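Local structure of putative tetR family transcription regulator (Shewanella loihica, 3PPB) at residues A92-A97 with E173-A178; F106-S111 with A164-V169; Q123-I128 with L152-C157. The protein probably binds DNA through an N-terminal helix-turn-helix, as other TetR-family transcription regulators do, and forms a two-chain assembly. One frame throughout, in Å; residues are numbered along the deposited sequence.

Overall arrangement
From the N terminus the chain runs through the predicted helix-turn-helix and the long helix 53-74 before helix 82-99, where interaction 1 opens; it closes only at the loop before helix 178-192. Nested within that span, interaction 2 joins helix 101-110 to the C-terminal part of helix 150-170, and interaction 3, nested in turn, joins helix 118-128 to an earlier part of the same helix. No loops cross. Interactions 1 and 2 touch, with centres 13 Å apart, through pairs such as Trp96 with Phe107, whereas interaction 3 lies about 7 Å from interaction 2 between nearest atoms. Interactions 2 and 3 both reach the second subunit.

Interaction 1 (A92-A97 with E173-A178); sequences AALTWA and ERWQQA. With EDO (1,2-ethanediol), chain G.
Trp175 reaches across to helix 82-99 with the benzo end of its indole, which meets two consecutive residues in different ways. At Leu94 the approach is oblique: CB lies 3.5 Å from Trp175 CH2, and the CD2 methyl is 3.8 Å from Trp175 CZ3, so CB and this methyl lie against the CZ3-CH2 end of the benzo ring. The backbone of the same residue adds Leu94 O, 4.3 Å above one face of the Trp175 ring and offset toward its rim. Thr95 instead meets the ring at its edge, nearly in plane, its OG1 3.5 Å from Trp175 CZ2 and its side chain roughly perpendicular to the tryptophan's. That hydroxyl is hydrogen-bonded to Phe91 O one turn back on its own helix, so its approach to Trp175 CZ2 is a packing contact. With CG anti to the backbone N (chi1 171°), Trp175 projects its ring out of the connection between helices 150-170 and 178-192 and toward helix 82-99. In this all-helical TetR-type regulatory domain the indole thus ties an interhelical connection to a helix far earlier in the chain. Phe168 meets Trp175 edge-to-face, and Tyr161 of helix 150-170 also packs on Leu94. Trp96 takes no part in the meeting; its ring packs edge-to-face with Phe68 and against Phe107, and its NE1 makes a weak hydrogen bond of 3.2 Å to O1 of an ethanediol, probably from the crystallisation liquor.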
loop_
_atom_site.group_PDB
_atom_site.type_symbol
_atom_site.label_atom_id
_atom_site.label_comp_id
_atom_site.label_asym_id
_atom_site.label_seq_id
_atom_site.Cartn_x
_atom_site.Cartn_y
_atom_site.Cartn_z
ATOM N N ALA A 92 0.526 1.872 -19.116
ATOM C CA ALA A 92 1.778 2.660 -19.104
ATOM C C ALA A 92 2.351 2.728 -17.690
ATOM O O ALA A 92 3.570 2.677 -17.520
ATOM C CB ALA A 92 1.542 4.074 -19.620
ATOM N N ALA A 93 1.469 2.849 -16.676
ATOM C CA ALA A 93 1.872 2.906 -15.255
ATOM C C ALA A 93 2.489 1.565 -14.835
ATOM O O ALA A 93 3.562 1.536 -14.234
ATOM C CB ALA A 93 0.666 3.257 -14.371
ATOM N N LEU A 94 1.826 0.455 -15.195
ATOM C CA LEU A 94 2.292 -0.897 -14.869
ATOM C C LEU A 94 3.582 -1.201 -15.622
ATOM O O LEU A 94 4.481 -1.777 -15.020
ATOM C CB LEU A 94 1.187 -1.941 -15.148
ATOM C CG LEU A 94 0.300 -2.371 -13.939
ATOM C CD1 LEU A 94 -0.281 -1.179 -13.196
ATOM C CD2 LEU A 94 -0.878 -3.229 -14.396
ATOM N N THR A 95 3.719 -0.738 -16.897
ATOM C CA THR A 95 4.945 -0.939 -17.679
ATOM C C THR A 95 6.090 -0.198 -17.002
ATOM O O THR A 95 7.185 -0.755 -16.863
ATOM C CB THR A 95 4.756 -0.482 -19.128
ATOM O OG1 THR A 95 3.699 -1.247 -19.703
ATOM C CG2 THR A 95 6.026 -0.622 -19.982
ATOM N N TRP A 96 5.823 1.039 -16.537
ATOM C CA TRP A 96 6.827 1.856 -15.849
ATOM C C TRP A 96 7.307 1.132 -14.591
ATOM O O TRP A 96 8.511 1.076 -14.356
ATOM C CB TRP A 96 6.269 3.248 -15.521
ATOM C CG TRP A 96 7.257 4.132 -14.808
ATOM C CD1 TRP A 96 8.086 5.061 -15.372
ATOM C CD2 TRP A 96 7.518 4.164 -13.395
ATOM N NE1 TRP A 96 8.843 5.678 -14.398
ATOM C CE2 TRP A 96 8.529 5.131 -13.175
ATOM C CE3 TRP A 96 7.001 3.465 -12.290
ATOM C CZ2 TRP A 96 9.003 5.437 -11.890
ATOM C CZ3 TRP A 96 7.503 3.742 -11.026
ATOM C CH2 TRP A 96 8.499 4.709 -10.839
ATOM N N ALA A 97 6.364 0.557 -13.807
ATOM C CA ALA A 97 6.651 -0.195 -12.576
ATOM C C ALA A 97 7.591 -1.396 -12.841
ATOM O O ALA A 97 8.484 -1.645 -12.046
ATOM C CB ALA A 97 5.352 -0.683 -11.953
ATOM N N GLU A 173 6.099 -13.640 -14.332
ATOM C CA GLU A 173 5.651 -14.436 -15.477
ATOM C C GLU A 173 4.188 -14.091 -15.853
ATOM O O GLU A 173 3.815 -14.189 -17.020
ATOM C CB GLU A 173 5.828 -15.949 -15.216
ATOM C CG GLU A 173 4.762 -16.612 -14.338
ATOM C CD GLU A 173 4.773 -16.409 -12.830
ATOM O OE1 GLU A 173 5.702 -15.753 -12.307
ATOM O OE2 GLU A 173 3.858 -16.948 -12.165
ATOM N N ARG A 174 3.384 -13.646 -14.884
ATOM C CA ARG A 174 1.975 -13.315 -15.129
ATOM C C ARG A 174 1.829 -11.995 -15.869
ATOM O O ARG A 174 0.842 -11.811 -16.570
ATOM C CB ARG A 174 1.175 -13.316 -13.825
ATOM C CG ARG A 174 1.187 -14.708 -13.219
ATOM C CD ARG A 174 0.235 -14.857 -12.070
ATOM N NE ARG A 174 0.601 -16.014 -11.255
ATOM C CZ ARG A 174 -0.087 -16.452 -10.215
ATOM N NH1 ARG A 174 -1.208 -15.841 -9.845
ATOM N NH2 ARG A 174 0.328 -17.514 -9.539
ATOM N N TRP A 175 2.833 -11.098 -15.772
ATOM C CA TRP A 175 2.829 -9.812 -16.476
ATOM C C TRP A 175 2.935 -10.058 -17.992
ATOM O O TRP A 175 2.502 -9.229 -18.781
ATOM C CB TRP A 175 3.978 -8.899 -15.953
ATOM C CG TRP A 175 4.202 -7.645 -16.764
ATOM C CD1 TRP A 175 5.302 -7.347 -17.516
ATOM C CD2 TRP A 175 3.280 -6.542 -16.941
ATOM N NE1 TRP A 175 5.135 -6.124 -18.139
ATOM C CE2 TRP A 175 3.891 -5.622 -17.826
ATOM C CE3 TRP A 175 1.975 -6.269 -16.479
ATOM C CZ2 TRP A 175 3.247 -4.455 -18.258
ATOM C CZ3 TRP A 175 1.354 -5.098 -16.885
ATOM C CH2 TRP A 175 1.991 -4.199 -17.756
ATOM N N GLN A 176 3.465 -11.223 -18.388
ATOM C CA GLN A 176 3.598 -11.637 -19.798
ATOM C C GLN A 176 2.310 -12.258 -20.326
ATOM O O GLN A 176 2.231 -12.564 -21.515
ATOM C CB GLN A 176 4.751 -12.659 -19.959
ATOM C CG GLN A 176 6.144 -12.136 -19.568
ATOM C CD GLN A 176 6.555 -10.856 -20.268
ATOM O OE1 GLN A 176 6.366 -10.681 -21.480
ATOM N NE2 GLN A 176 7.100 -9.919 -19.507
ATOM N N GLN A 177 1.297 -12.450 -19.444
ATOM C CA GLN A 177 0.039 -13.093 -19.820
ATOM C C GLN A 177 -1.059 -12.044 -19.955
ATOM O O GLN A 177 -1.467 -11.450 -18.965
ATOM C CB GLN A 177 -0.331 -14.184 -18.795
ATOM C CG GLN A 177 0.684 -15.336 -18.746
ATOM C CD GLN A 177 0.587 -16.253 -17.538
ATOM O OE1 GLN A 177 -0.233 -16.097 -16.634
ATOM N NE2 GLN A 177 1.441 -17.251 -17.497
ATOM N N ALA A 178 -1.549 -11.840 -21.190
ATOM C CA ALA A 178 -2.592 -10.874 -21.538
ATOM C C ALA A 178 -3.863 -11.052 -20.670
ATOM O O ALA A 178 -4.462 -10.056 -20.340
ATOM C CB ALA A 178 -2.939 -11.006 -23.008
HETATM C C1 EDO G . 11.772 6.993 -15.747
HETATM O O1 EDO G . 11.664 7.266 -14.342
HETATM C C2 EDO G . 10.717 7.808 -16.491
HETATM O O2 EDO G . 10.724 7.458 -17.883
#

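Interaction 2 (F106-S111 with A164-V169); sequences FFQLYS and ATRYFV. With EDO (1,2-ethanediol), chain D; EDO (1,2-ethanediol), chain F.
Gln108 reaches from helix 101-110 to helix 150-170, where its stem meets Arg166 and its amide end nears Thr165. The tight part is at the aliphatic stem: CG lies 3.2 Å from Arg166 NH1, at the edge of the guanidinium and near its plane. Amide and guanidinium planes stand 58° apart, which is no stack. Bent at chi2 (80°) and chi3 (-76°), the arginine folds back so that its head comes nearer Gln108 than its CB direction suggests. NH1 is hydrogen-bonded to Met112 O of the second subunit, and NE forms a salt bridge with Asp170. Gln108 NE2 donates to Leu162 O and lies 3.4 Å from Thr165 OG1; the threonine hydroxyl is hydrogen-bonded to Tyr161 O. In the TetR-like fold this ties helix 101-110, whose Phe106 packs on helix 10-24 of the N-terminal DNA-binding region, to helix 150-170. On the flanks, bonds to ethanediol, probably from the crystallisation liquor, stand in for protein contacts. One molecule donates from O1 to Gln108 O at 2.8 Å and bridges to Gln108 O of the second subunit; another takes a 2.6 Å hydrogen bond from Ser111 OG at its O2, which sits 3.3 Å from Phe107 CG over one face of that ring. A leucine in place of Phe107 has no aromatic face, and would probably leave Lys65 without its cation-pi partner and the packing against Trp96 incomplete.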
loop_
_atom_site.group_PDB
_atom_site.type_symbol
_atom_site.label_atom_id
_atom_site.label_comp_id
_atom_site.label_asym_id
_atom_site.label_seq_id
_atom_site.Cartn_x
_atom_site.Cartn_y
_atom_site.Cartn_z
ATOM N N PHE A 106 10.406 1.780 -4.092
ATOM C CA PHE A 106 10.361 3.047 -3.354
ATOM C C PHE A 106 8.902 3.497 -3.207
ATOM O O PHE A 106 8.522 3.917 -2.117
ATOM C CB PHE A 106 11.216 4.128 -4.070
ATOM C CG PHE A 106 11.116 5.510 -3.467
ATOM C CD1 PHE A 106 11.913 5.872 -2.387
ATOM C CD2 PHE A 106 10.207 6.444 -3.965
ATOM C CE1 PHE A 106 11.803 7.138 -1.808
ATOM C CE2 PHE A 106 10.098 7.712 -3.384
ATOM C CZ PHE A 106 10.914 8.058 -2.322
ATOM N N PHE A 107 8.069 3.369 -4.276
ATOM C CA PHE A 107 6.635 3.720 -4.182
ATOM C C PHE A 107 5.917 2.760 -3.237
ATOM O O PHE A 107 5.168 3.179 -2.363
ATOM C CB PHE A 107 5.942 3.694 -5.554
ATOM C CG PHE A 107 6.157 4.862 -6.486
ATOM C CD1 PHE A 107 6.581 6.101 -5.998
ATOM C CD2 PHE A 107 5.870 4.749 -7.836
ATOM C CE1 PHE A 107 6.747 7.184 -6.856
ATOM C CE2 PHE A 107 5.994 5.851 -8.687
ATOM C CZ PHE A 107 6.443 7.053 -8.195
ATOM N N GLN A 108 6.183 1.476 -3.384
ATOM C CA GLN A 108 5.559 0.455 -2.558
ATOM C C GLN A 108 5.875 0.756 -1.077
ATOM O O GLN A 108 4.996 0.710 -0.230
ATOM C CB GLN A 108 6.065 -0.923 -3.024
ATOM C CG GLN A 108 5.096 -2.074 -2.872
ATOM C CD GLN A 108 3.753 -1.925 -3.549
ATOM O OE1 GLN A 108 2.796 -1.486 -2.931
ATOM N NE2 GLN A 108 3.610 -2.378 -4.792
ATOM N N LEU A 109 7.084 1.182 -0.785
ATOM C CA LEU A 109 7.431 1.480 0.597
ATOM C C LEU A 109 6.935 2.836 1.111
ATOM O O LEU A 109 6.630 2.928 2.300
ATOM C CB LEU A 109 8.959 1.432 0.770
ATOM C CG LEU A 109 9.631 0.071 0.671
ATOM C CD1 LEU A 109 11.103 0.233 0.333
ATOM C CD2 LEU A 109 9.453 -0.712 1.971
ATOM N N TYR A 110 6.915 3.891 0.271
ATOM C CA TYR A 110 6.669 5.246 0.784
ATOM C C TYR A 110 5.404 5.992 0.304
ATOM O O TYR A 110 4.975 6.907 1.013
ATOM C CB TYR A 110 7.894 6.135 0.467
ATOM C CG TYR A 110 9.162 5.661 1.146
ATOM C CD1 TYR A 110 9.476 6.065 2.437
ATOM C CD2 TYR A 110 10.061 4.826 0.489
ATOM C CE1 TYR A 110 10.631 5.612 3.077
ATOM C CE2 TYR A 110 11.217 4.369 1.120
ATOM C CZ TYR A 110 11.490 4.756 2.419
ATOM O OH TYR A 110 12.627 4.318 3.040
ATOM N N SER A 111 4.844 5.647 -0.873
ATOM C CA SER A 111 3.691 6.312 -1.515
ATOM C C SER A 111 2.432 6.485 -0.662
ATOM O O SER A 111 1.713 7.480 -0.834
ATOM C CB SER A 111 3.270 5.547 -2.758
ATOM O OG SER A 111 4.065 5.971 -3.844
ATOM N N ALA A 164 -1.737 -4.114 -7.929
ATOM C CA ALA A 164 -1.437 -4.773 -9.211
ATOM C C ALA A 164 0.067 -4.864 -9.436
ATOM O O ALA A 164 0.537 -5.885 -9.935
ATOM C CB ALA A 164 -2.120 -4.044 -10.381
ATOM N N THR A 165 0.825 -3.843 -9.020
ATOM C CA THR A 165 2.280 -3.850 -9.193
ATOM C C THR A 165 2.948 -4.768 -8.167
ATOM O O THR A 165 3.966 -5.356 -8.493
ATOM C CB THR A 165 2.854 -2.451 -9.212
ATOM O OG1 THR A 165 2.541 -1.765 -8.003
ATOM C CG2 THR A 165 2.379 -1.657 -10.427
ATOM N N ARG A 166 2.357 -4.938 -6.965
ATOM C CA ARG A 166 2.817 -5.910 -5.970
ATOM C C ARG A 166 2.673 -7.301 -6.588
ATOM O O ARG A 166 3.617 -8.078 -6.600
ATOM C CB ARG A 166 1.954 -5.805 -4.675
ATOM C CG ARG A 166 2.087 -6.966 -3.649
ATOM C CD ARG A 166 3.329 -6.820 -2.775
ATOM N NE ARG A 166 4.543 -7.190 -3.505
ATOM C CZ ARG A 166 5.599 -6.401 -3.673
ATOM N NH1 ARG A 166 5.633 -5.197 -3.118
ATOM N NH2 ARG A 166 6.637 -6.818 -4.385
ATOM N N TYR A 167 1.481 -7.578 -7.152
ATOM C CA TYR A 167 1.125 -8.836 -7.805
ATOM C C TYR A 167 2.089 -9.165 -8.950
ATOM O O TYR A 167 2.601 -10.289 -9.010
ATOM C CB TYR A 167 -0.326 -8.751 -8.333
ATOM C CG TYR A 167 -0.849 -10.010 -8.984
ATOM C CD1 TYR A 167 -1.243 -11.105 -8.219
ATOM C CD2 TYR A 167 -0.928 -10.118 -10.369
ATOM C CE1 TYR A 167 -1.719 -12.273 -8.817
ATOM C CE2 TYR A 167 -1.390 -11.281 -10.975
ATOM C CZ TYR A 167 -1.824 -12.342 -10.193
ATOM O OH TYR A 167 -2.333 -13.482 -10.771
ATOM N N PHE A 168 2.324 -8.209 -9.873
ATOM C CA PHE A 168 3.159 -8.490 -11.019
ATOM C C PHE A 168 4.637 -8.558 -10.673
ATOM O O PHE A 168 5.356 -9.273 -11.356
ATOM C CB PHE A 168 2.891 -7.516 -12.164
ATOM C CG PHE A 168 1.532 -7.756 -12.820
ATOM C CD1 PHE A 168 1.247 -8.970 -13.441
ATOM C CD2 PHE A 168 0.564 -6.757 -12.846
ATOM C CE1 PHE A 168 0.008 -9.195 -14.051
ATOM C CE2 PHE A 168 -0.698 -6.983 -13.444
ATOM C CZ PHE A 168 -0.958 -8.201 -14.052
ATOM N N VAL A 169 5.087 -7.896 -9.595
ATOM C CA VAL A 169 6.489 -7.998 -9.172
ATOM C C VAL A 169 6.670 -9.370 -8.496
ATOM O O VAL A 169 7.704 -10.014 -8.690
ATOM C CB VAL A 169 6.923 -6.811 -8.277
ATOM C CG1 VAL A 169 8.272 -7.091 -7.580
ATOM C CG2 VAL A 169 6.974 -5.510 -9.093
HETATM C C1 EDO D . 1.238 6.239 -7.818
HETATM O O1 EDO D . 1.526 7.632 -7.717
HETATM C C2 EDO D . 2.501 5.467 -7.471
HETATM O O2 EDO D . 2.981 5.866 -6.191
HETATM C C1 EDO F . 2.147 -0.476 1.067
HETATM O O1 EDO F . 2.625 -0.844 -0.235
HETATM C C2 EDO F . 1.003 0.518 0.901
HETATM O O2 EDO F . 0.769 1.208 2.138
#

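Interaction 3 (Q123-I128 with L152-C157); sequences QAMHGI and LMQDNC
Gln154 sends its amide across to the backbone of helix 118-128, where NE2 donates a hydrogen bond of 2.9 Å to Met125 O. Gln154 was modelled in two conformers, and the bond belongs to the one described here. It is moderately bent, with an N-H...O angle of 143°, and the donor is tilted 28° from the carbonyl plane. The same amide lies along the side chain of residue 125, a selenomethionine: Met125 CG is 3.5 Å from Gln154 NE2 and 3.7 Å from Gln154 CD. The two chains lie alongside each other, running in opposite senses. Past this point the Met125 chain bends at its last torsion and carries its end across Asp155; CE is 3.6 Å from Asp155 OD1 and SE 3.8 Å from the same oxygen.

One shell out, Gln154 owes its reach to a chain extended beyond CG, with CG anti to the backbone N (chi1 -167°). Ile132 and Ala133 of helix 130-141 pack against it, and its NE2 has a second, weak hydrogen bond to Leu129 O. On the other helix a pi-type turn spans 123-128, where Ile128 N bonds to Gln123 O at 3.1 Å. Glu151 lies against Met125 and His126, and Tyr167 of the second subunit packs on Asp155, so this part of the all-helical regulatory domain sits beside the subunit interface. In this conformer the buried amide joins the last turn of helix 118-128 to helix 150-170 by reaching carbonyls near the former's C-terminal end. One firm bond and one weak one would together probably restrict turning of the amide, whereas Asp155 OD1 meets the selenomethionine by van der Waals contact.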
loop_
_atom_site.group_PDB
_atom_site.type_symbol
_atom_site.label_atom_id
_atom_site.label_comp_id
_atom_site.label_asym_id
_atom_site.label_seq_id
_atom_site.Cartn_x
_atom_site.Cartn_y
_atom_site.Cartn_z
ATOM N N GLN A 123 0.900 17.173 -2.316
ATOM C CA GLN A 123 1.514 17.845 -3.466
ATOM C C GLN A 123 1.658 16.850 -4.624
ATOM O O GLN A 123 1.405 17.216 -5.769
ATOM C CB GLN A 123 2.871 18.490 -3.090
ATOM C CG GLN A 123 3.691 19.099 -4.255
ATOM C CD GLN A 123 2.962 20.084 -5.154
ATOM O OE1 GLN A 123 2.189 20.936 -4.703
ATOM N NE2 GLN A 123 3.240 20.022 -6.450
ATOM N N ALA A 124 2.020 15.598 -4.323
ATOM C CA ALA A 124 2.142 14.564 -5.339
ATOM C C ALA A 124 0.753 14.197 -5.917
ATOM O O ALA A 124 0.612 14.068 -7.133
ATOM C CB ALA A 124 2.810 13.336 -4.750
HETATM N N MSE A 125 -0.258 14.062 -5.040
HETATM C CA MSE A 125 -1.621 13.660 -5.381
HETATM C C MSE A 125 -2.374 14.712 -6.203
HETATM O O MSE A 125 -2.897 14.383 -7.272
HETATM C CB MSE A 125 -2.405 13.360 -4.094
HETATM C CG MSE A 125 -3.668 12.524 -4.307
HETATM SE SE MSE A 125 -4.837 12.503 -2.703
HETATM C CE MSE A 125 -3.514 11.872 -1.315
ATOM N N HIS A 126 -2.453 15.954 -5.702
ATOM C CA HIS A 126 -3.232 17.013 -6.354
ATOM C C HIS A 126 -2.399 17.885 -7.287
ATOM O O HIS A 126 -2.977 18.562 -8.147
ATOM C CB HIS A 126 -3.940 17.878 -5.293
ATOM C CG HIS A 126 -4.704 17.060 -4.296
ATOM N ND1 HIS A 126 -4.388 17.086 -2.948
ATOM C CD2 HIS A 126 -5.683 16.143 -4.497
ATOM C CE1 HIS A 126 -5.212 16.223 -2.371
ATOM N NE2 HIS A 126 -5.997 15.620 -3.266
ATOM N N GLY A 127 -1.074 17.859 -7.140
ATOM C CA GLY A 127 -0.207 18.676 -7.980
ATOM C C GLY A 127 0.332 17.890 -9.149
ATOM O O GLY A 127 -0.160 18.019 -10.279
ATOM N N ILE A 128 1.292 17.009 -8.860
ATOM C CA ILE A 128 1.955 16.153 -9.842
ATOM C C ILE A 128 0.941 15.236 -10.558
ATOM O O ILE A 128 1.004 15.095 -11.778
ATOM C CB ILE A 128 3.106 15.352 -9.156
ATOM C CG1 ILE A 128 4.197 16.338 -8.635
ATOM C CG2 ILE A 128 3.705 14.329 -10.131
ATOM C CD1 ILE A 128 5.348 15.719 -7.760
ATOM N N LEU A 152 -11.399 9.991 -2.489
ATOM C CA LEU A 152 -11.503 8.565 -2.183
ATOM C C LEU A 152 -11.240 7.784 -3.470
ATOM O O LEU A 152 -10.537 6.783 -3.454
ATOM C CB LEU A 152 -12.900 8.229 -1.597
ATOM C CG LEU A 152 -13.204 6.744 -1.309
ATOM C CD1 LEU A 152 -12.137 6.080 -0.413
ATOM C CD2 LEU A 152 -14.573 6.584 -0.714
HETATM N N MSE A 153 -11.778 8.265 -4.594
HETATM C CA MSE A 153 -11.567 7.601 -5.877
HETATM C C MSE A 153 -10.077 7.663 -6.266
HETATM O O MSE A 153 -9.565 6.665 -6.744
HETATM C CB MSE A 153 -12.474 8.221 -6.951
HETATM C CG MSE A 153 -13.976 8.011 -6.649
HETATM SE SE MSE A 153 -15.056 8.733 -8.071
HETATM C CE MSE A 153 -14.919 7.307 -9.329
ATOM N N GLN A 154 -9.378 8.820 -6.048
ATOM C CA GLN A 154 -7.948 8.889 -6.412
ATOM C C GLN A 154 -7.143 7.971 -5.501
ATOM O O GLN A 154 -6.268 7.272 -6.010
ATOM C CB GLN A 154 -7.359 10.318 -6.415
ATOM C CG GLN A 154 -5.973 10.362 -7.098
ATOM C CD GLN A 154 -5.397 11.722 -7.439
ATOM O OE1 GLN A 154 -6.098 12.742 -7.502
ATOM N NE2 GLN A 154 -4.096 11.752 -7.727
ATOM N N ASP A 155 -7.452 7.909 -4.176
ATOM C CA ASP A 155 -6.741 6.988 -3.276
ATOM C C ASP A 155 -6.973 5.570 -3.737
ATOM O O ASP A 155 -6.064 4.742 -3.672
ATOM C CB ASP A 155 -7.202 7.138 -1.820
ATOM C CG ASP A 155 -6.607 8.320 -1.082
ATOM O OD1 ASP A 155 -5.694 8.966 -1.636
ATOM O OD2 ASP A 155 -7.072 8.607 0.043
ATOM N N ASN A 156 -8.206 5.280 -4.195
ATOM C CA ASN A 156 -8.553 3.951 -4.654
ATOM C C ASN A 156 -7.716 3.590 -5.882
ATOM O O ASN A 156 -7.188 2.481 -5.922
ATOM C CB ASN A 156 -10.050 3.835 -4.916
ATOM C CG ASN A 156 -10.418 2.478 -5.411
ATOM O OD1 ASN A 156 -10.374 1.476 -4.678
ATOM N ND2 ASN A 156 -10.608 2.424 -6.707
ATOM N N CYS A 157 -7.579 4.512 -6.869
ATOM C CA CYS A 157 -6.729 4.287 -8.057
ATOM C C CYS A 157 -5.322 3.931 -7.607
ATOM O O CYS A 157 -4.716 2.995 -8.115
ATOM C CB CYS A 157 -6.702 5.521 -8.959
ATOM S SG CYS A 157 -8.271 5.898 -9.744
#